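Local structure of putative cellulase CEL6 (1UP3) at residues A[8-13]-A[70-75]; A[38-43]-A[260-265]. The protein probably hydrolyses internal beta-1,4-glucosidic bonds of cellulose, as a family 6 endoglucanase from Mycobacterium tuberculosis. All coordinates share one frame; numbering follows the deposited sequence.

Interaction 1. Residues A[8-13]-A[70-75]; sequences KPFYVD and MPVLTL
Pro9 and Tyr11 hold Met70 by its backbone in a single beta bridge between Phe10 and Met70, whose CA atoms are 4.7 Å apart. Met70 N gives a bond of 2.8 Å to Pro9 O. Tyr11 N returns one of 2.9 Å to Met70 O. Phe10 CA also sits 3.5 Å from Met70 O, a CA-H...O contact.

Among the side chains, Phe10 makes the apolar pairs. Its ring uses the CD1 corner, which lies 4.1 Å from Met70 CB and equally far from Val72 CG2. Lys8 lays its chain across Met70 at about a right angle. The chain bends at the end (chi4 -66°), and NZ comes 3.8 Å from the methyl Met70 CE, which is not a hydrogen bond. Tyr11 touches with CB alone, against Pro71 CA and Met70 O. Its CG stands opposite the backbone N (chi1 -177°), and the ring leads off to helix 50-66, where it meets Tyr60 edge-to-face. Tyr11 OH bonds a bound polyether, probably from the crystallisation liquor.

The bridge joins the N-terminal loop to the start of strand 72-75, next to 42-44 in the parallel core of the family 6 catalytic domain, a distorted beta/alpha barrel. Both polar backbone atoms of buried Met70 are thereby satisfied. Two backbone hydrogen bonds do the polar work, Phe10 adds apolar packing, and no salt bridge crosses.

Interaction 2. Residues A[38-43]-A[260-265]; sequences TPQSYW and IKRPGE
Ser41 and Trp43 converge on one carbonyl, Ile260 O, at the tight end of this buried contact. Ser41 OG donates to it over 2.7 Å and Trp43 NE1 over 2.9 Å, both from the same face of the carbonyl plane. The indole bond is nearly straight (164°), and the oxygen lies at the ring edge. The Trp43 torsion (chi1 -70°) sets CG opposite the carbonyl carbon and brings NE1 to this oxygen. Ile260 CG2 packs on Ser41 OG and Trp43 CZ2.

Arg262 supplies the second grip. Its chain runs extended to NE, which donates to Ser41 O at 2.7 Å. That donor stands above the carbonyl plane, and the bond is bent (140°). NH2 adds a weak bond to the same oxygen and lies 3.8 Å from Tyr42 CD1, at the ring edge. Ring and guanidinium are steeply inclined. NH1 has a further partner, Asp13.

The Gln40 side is close-packed but lacks a direct hydrogen bond across, and only in that sense is it looser. Gln40 OE1 rests 3.3 Å from Arg262 CB and near Pro263 CD. One water donates to both Gln40 OE1 and Pro263 O. Gln40 NE2 turns back to Thr38 O. The side-chain contacts of Gln40 and Ser41 hold for the conformer described.

The run into edge strand 42-44 and its start meet the loop after the opposite edge strand, 254-258. This bridging is consistent with the incompletely closed family 6 barrel. It is mainly polar: Ile260 O takes two good bonds from two residues, Ser41 O one bent and one weak bond, both from Arg262.

Interactions 1 and 2 have centres 10 Å apart and meet through neighbouring strands 42-44 and 72-75. Thr74 OG1 lies 2.8 Å from Ser41 OG, a probable hydrogen bond. Thr74 N probably bonds Tyr42 O, at 2.9 Å. On the loop side, Pro39 CB packs 3.3 Å from Tyr11 O. A salt bridge also runs from interaction 1 to interaction 2: Asp13 OD2 is 3.0 Å from Arg262 NH1, which helps fix the guanidinium. Tyr11, Asp13 and Tyr42 share one polyether pocket with Tyr60. The glycan lies towards interaction 2: the Trp43 side chain stays about 7 Å from a bound glucose unit, near the glycan without touching it.

Interaction 1. Residues A[8-13]-A[70-75]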
loop_
_atom_site.group_PDB
_atom_site.type_symbol
_atom_site.label_atom_id
_atom_site.label_comp_id
_atom_site.label_asym_id
_atom_site.label_seq_id
_atom_site.Cartn_x
_atom_site.Cartn_y
_atom_site.Cartn_z
ATOM N N LYS A 8 -9.804 15.919 -4.756
ATOM C CA LYS A 8 -11.024 15.141 -4.498
ATOM C C LYS A 8 -10.885 14.097 -3.443
ATOM O O LYS A 8 -9.763 13.686 -3.128
ATOM C CB LYS A 8 -11.584 14.560 -5.772
ATOM C CG LYS A 8 -10.687 13.632 -6.432
ATOM C CD LYS A 8 -11.123 13.401 -7.890
ATOM C CE LYS A 8 -10.058 12.700 -8.671
ATOM N NZ LYS A 8 -8.851 13.597 -8.800
ATOM N N PRO A 9 -11.996 13.671 -2.864
ATOM C CA PRO A 9 -11.885 12.700 -1.797
ATOM C C PRO A 9 -11.359 11.372 -2.311
ATOM O O PRO A 9 -11.512 11.065 -3.484
ATOM C CB PRO A 9 -13.309 12.556 -1.268
ATOM C CG PRO A 9 -14.180 12.982 -2.387
ATOM C CD PRO A 9 -13.402 14.039 -3.149
ATOM N N PHE A 10 -10.740 10.604 -1.417
ATOM C CA PHE A 10 -10.329 9.257 -1.748
ATOM C C PHE A 10 -11.564 8.341 -1.779
ATOM O O PHE A 10 -12.509 8.488 -0.995
ATOM C CB PHE A 10 -9.268 8.760 -0.760
ATOM C CG PHE A 10 -8.018 9.603 -0.764
ATOM C CD1 PHE A 10 -7.214 9.636 -1.872
ATOM C CD2 PHE A 10 -7.687 10.383 0.338
ATOM C CE1 PHE A 10 -6.074 10.413 -1.913
ATOM C CE2 PHE A 10 -6.543 11.207 0.298
ATOM C CZ PHE A 10 -5.758 11.220 -0.818
ATOM N N TYR A 11 -11.538 7.376 -2.688
ATOM C CA TYR A 11 -12.683 6.480 -2.901
ATOM C C TYR A 11 -12.892 5.479 -1.780
ATOM O O TYR A 11 -11.963 4.777 -1.400
ATOM C CB TYR A 11 -12.469 5.740 -4.201
ATOM C CG TYR A 11 -13.585 4.803 -4.643
ATOM C CD1 TYR A 11 -14.883 5.238 -4.772
ATOM C CD2 TYR A 11 -13.301 3.495 -4.995
ATOM C CE1 TYR A 11 -15.898 4.358 -5.223
ATOM C CE2 TYR A 11 -14.276 2.646 -5.415
ATOM C CZ TYR A 11 -15.580 3.078 -5.526
ATOM O OH TYR A 11 -16.556 2.190 -5.950
ATOM N N VAL A 12 -14.125 5.422 -1.278
ATOM C CA VAL A 12 -14.532 4.412 -0.322
ATOM C C VAL A 12 -15.102 3.219 -1.114
ATOM O O VAL A 12 -16.126 3.355 -1.810
ATOM C CB VAL A 12 -15.538 4.961 0.623
ATOM C CG1 VAL A 12 -16.039 3.847 1.564
ATOM C CG2 VAL A 12 -14.948 6.131 1.416
ATOM N N ASP A 13 -14.455 2.066 -0.990
ATOM C CA ASP A 13 -14.864 0.828 -1.659
ATOM C C ASP A 13 -16.183 0.349 -1.034
ATOM O O ASP A 13 -16.213 -0.026 0.151
ATOM C CB ASP A 13 -13.773 -0.212 -1.446
ATOM C CG ASP A 13 -14.065 -1.536 -2.128
ATOM O OD1 ASP A 13 -15.202 -1.725 -2.631
ATOM O OD2 ASP A 13 -13.215 -2.469 -2.079
ATOM N N MET A 70 -10.898 9.799 -5.944
ATOM C CA MET A 70 -9.607 9.252 -6.370
ATOM C C MET A 70 -9.461 7.807 -5.872
ATOM O O MET A 70 -9.424 7.588 -4.675
ATOM C CB MET A 70 -8.450 10.096 -5.800
ATOM C CG MET A 70 -7.063 9.548 -6.060
ATOM S SD MET A 70 -6.590 9.441 -7.743
ATOM C CE MET A 70 -6.117 11.069 -8.100
ATOM N N PRO A 71 -9.351 6.851 -6.795
ATOM C CA PRO A 71 -9.115 5.459 -6.396
ATOM C C PRO A 71 -7.656 5.269 -6.021
ATOM O O PRO A 71 -6.790 5.863 -6.639
ATOM C CB PRO A 71 -9.469 4.675 -7.650
ATOM C CG PRO A 71 -9.123 5.565 -8.720
ATOM C CD PRO A 71 -9.404 6.982 -8.263
ATOM N N VAL A 72 -7.415 4.396 -5.060
ATOM C CA VAL A 72 -6.053 4.006 -4.657
ATOM C C VAL A 72 -5.953 2.504 -4.839
ATOM O O VAL A 72 -6.785 1.736 -4.288
ATOM C CB VAL A 72 -5.737 4.371 -3.191
ATOM C CG1 VAL A 72 -4.307 4.074 -2.887
ATOM C CG2 VAL A 72 -6.079 5.866 -2.878
ATOM N N LEU A 73 -4.995 2.095 -5.675
ATOM C CA LEU A 73 -4.758 0.703 -6.012
ATOM C C LEU A 73 -3.360 0.339 -5.504
ATOM O O LEU A 73 -2.422 1.120 -5.678
ATOM C CB LEU A 73 -4.848 0.478 -7.518
ATOM C CG LEU A 73 -6.293 0.696 -8.006
ATOM C CD1 LEU A 73 -6.254 1.369 -9.317
ATOM C CD2 LEU A 73 -7.032 -0.598 -8.116
ATOM N N THR A 74 -3.240 -0.848 -4.921
ATOM C CA THR A 74 -1.958 -1.389 -4.486
ATOM C C THR A 74 -1.592 -2.609 -5.306
ATOM O O THR A 74 -2.361 -3.557 -5.352
ATOM C CB THR A 74 -2.033 -1.717 -3.032
ATOM O OG1 THR A 74 -2.291 -0.499 -2.303
ATOM C CG2 THR A 74 -0.667 -2.248 -2.512
ATOM N N LEU A 75 -0.460 -2.560 -5.989
ATOM C CA LEU A 75 -0.009 -3.697 -6.784
ATOM C C LEU A 75 0.889 -4.570 -5.929
ATOM O O LEU A 75 1.907 -4.116 -5.433
ATOM C CB LEU A 75 0.717 -3.208 -8.052
ATOM C CG LEU A 75 -0.100 -2.274 -8.952
ATOM C CD1 LEU A 75 0.699 -1.932 -10.209
ATOM C CD2 LEU A 75 -1.457 -2.856 -9.351
#

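Interaction 2. Residues A[38-43]-A[260-265]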
loop_
_atom_site.group_PDB
_atom_site.type_symbol
_atom_site.label_atom_id
_atom_site.label_comp_id
_atom_site.label_asym_id
_atom_site.label_seq_id
_atom_site.Cartn_x
_atom_site.Cartn_y
_atom_site.Cartn_z
ATOM N N THR A 38 -14.173 4.586 5.774
ATOM C CA THR A 38 -12.889 5.280 5.559
ATOM C C THR A 38 -12.273 4.740 4.284
ATOM O O THR A 38 -12.123 3.520 4.127
ATOM C CB THR A 38 -11.943 5.018 6.748
ATOM O OG1 THR A 38 -12.614 5.410 7.957
ATOM C CG2 THR A 38 -10.745 5.905 6.698
ATOM N N PRO A 39 -11.834 5.610 3.387
ATOM C CA PRO A 39 -11.212 5.123 2.138
ATOM C C PRO A 39 -9.887 4.394 2.376
ATOM O O PRO A 39 -9.050 4.858 3.181
ATOM C CB PRO A 39 -10.973 6.396 1.326
ATOM C CG PRO A 39 -11.052 7.498 2.292
ATOM C CD PRO A 39 -11.841 7.090 3.477
ATOM N N GLN A 40 -9.677 3.273 1.687
ATOM C CA GLN A 40 -8.467 2.476 1.922
ATOM C C GLN A 40 -7.700 2.341 0.597
ATOM O O GLN A 40 -7.550 3.319 -0.097
ATOM C CB GLN A 40 -8.817 1.179 2.679
ATOM C CG GLN A 40 -9.367 1.553 4.058
ATOM C CD GLN A 40 -10.155 0.455 4.746
ATOM O OE1 GLN A 40 -9.748 -0.683 4.741
ATOM N NE2 GLN A 40 -11.272 0.817 5.357
ATOM N N SER A 41 -7.161 1.186 0.269
ATOM C CA SER A 41 -6.651 0.943 -1.095
ATOM C C SER A 41 -7.110 -0.435 -1.484
ATOM O O SER A 41 -7.375 -1.289 -0.613
ATOM C CB SER A 41 -5.119 1.016 -1.203
ATOM O OG SER A 41 -4.512 -0.117 -0.596
ATOM N N TYR A 42 -7.205 -0.679 -2.784
ATOM C CA TYR A 42 -7.648 -1.955 -3.333
ATOM C C TYR A 42 -6.413 -2.719 -3.815
ATOM O O TYR A 42 -5.714 -2.270 -4.687
ATOM C CB TYR A 42 -8.640 -1.681 -4.474
ATOM C CG TYR A 42 -9.331 -2.921 -4.993
ATOM C CD1 TYR A 42 -10.411 -3.468 -4.310
ATOM C CD2 TYR A 42 -8.931 -3.524 -6.151
ATOM C CE1 TYR A 42 -11.067 -4.603 -4.772
ATOM C CE2 TYR A 42 -9.587 -4.674 -6.629
ATOM C CZ TYR A 42 -10.638 -5.202 -5.932
ATOM O OH TYR A 42 -11.275 -6.353 -6.392
ATOM N N TRP A 43 -6.172 -3.898 -3.226
ATOM C CA TRP A 43 -4.957 -4.647 -3.492
ATOM C C TRP A 43 -5.186 -5.639 -4.623
ATOM O O TRP A 43 -6.169 -6.423 -4.572
ATOM C CB TRP A 43 -4.535 -5.408 -2.251
ATOM C CG TRP A 43 -4.018 -4.555 -1.111
ATOM C CD1 TRP A 43 -4.665 -3.543 -0.476
ATOM C CD2 TRP A 43 -2.713 -4.598 -0.548
ATOM N NE1 TRP A 43 -3.854 -3.003 0.502
ATOM C CE2 TRP A 43 -2.644 -3.631 0.468
ATOM C CE3 TRP A 43 -1.584 -5.401 -0.781
ATOM C CZ2 TRP A 43 -1.508 -3.420 1.234
ATOM C CZ3 TRP A 43 -0.461 -5.208 -0.013
ATOM C CH2 TRP A 43 -0.423 -4.208 0.992
ATOM N N ILE A 260 -3.395 2.340 3.393
ATOM C CA ILE A 260 -3.000 1.430 2.323
ATOM C C ILE A 260 -3.358 0.002 2.718
ATOM O O ILE A 260 -4.206 -0.636 2.079
ATOM C CB ILE A 260 -1.522 1.667 1.929
ATOM C CG1 ILE A 260 -1.367 3.126 1.496
ATOM C CG2 ILE A 260 -1.147 0.691 0.779
ATOM C CD1 ILE A 260 0.015 3.554 1.155
ATOM N N LYS A 261 -2.776 -0.487 3.805
ATOM C CA LYS A 261 -3.277 -1.672 4.465
ATOM C C LYS A 261 -4.725 -1.446 4.878
ATOM O O LYS A 261 -5.077 -0.339 5.271
ATOM C CB LYS A 261 -2.414 -1.964 5.697
ATOM C CG LYS A 261 -2.939 -3.002 6.690
ATOM C CD LYS A 261 -2.780 -4.372 6.179
ATOM C CE LYS A 261 -3.430 -5.366 7.140
ATOM N NZ LYS A 261 -2.999 -6.745 6.841
ATOM N N ARG A 262 -5.552 -2.499 4.757
ATOM C CA ARG A 262 -6.951 -2.446 5.158
ATOM C C ARG A 262 -7.108 -2.952 6.597
ATOM O O ARG A 262 -6.926 -4.149 6.851
ATOM C CB ARG A 262 -7.789 -3.299 4.218
ATOM C CG ARG A 262 -7.895 -2.739 2.783
ATOM C CD ARG A 262 -9.040 -3.321 1.915
ATOM N NE ARG A 262 -9.347 -2.432 0.789
ATOM C CZ ARG A 262 -10.439 -2.493 -0.022
ATOM N NH1 ARG A 262 -11.407 -3.383 0.119
ATOM N NH2 ARG A 262 -10.546 -1.623 -0.995
ATOM N N PRO A 263 -7.438 -2.064 7.543
ATOM C CA PRO A 263 -7.588 -2.481 8.955
ATOM C C PRO A 263 -8.571 -3.590 9.086
ATOM O O PRO A 263 -9.670 -3.533 8.555
ATOM C CB PRO A 263 -8.117 -1.235 9.663
ATOM C CG PRO A 263 -7.611 -0.111 8.833
ATOM C CD PRO A 263 -7.672 -0.609 7.403
ATOM N N GLY A 264 -8.165 -4.619 9.826
ATOM C CA GLY A 264 -8.984 -5.807 10.006
ATOM C C GLY A 264 -8.428 -7.001 9.270
ATOM O O GLY A 264 -8.618 -8.130 9.697
ATOM N N GLU A 265 -7.670 -6.778 8.196
ATOM C CA GLU A 265 -7.037 -7.899 7.484
ATOM C C GLU A 265 -5.866 -8.462 8.266
ATOM O O GLU A 265 -5.061 -7.701 8.835
ATOM C CB GLU A 265 -6.553 -7.459 6.106
ATOM C CG GLU A 265 -7.666 -7.334 5.121
ATOM C CD GLU A 265 -7.094 -6.983 3.740
ATOM O OE1 GLU A 265 -5.843 -7.113 3.518
ATOM O OE2 GLU A 265 -7.836 -6.609 2.910
HETATM O O HOH W 1 -10.828 -2.611 6.214
#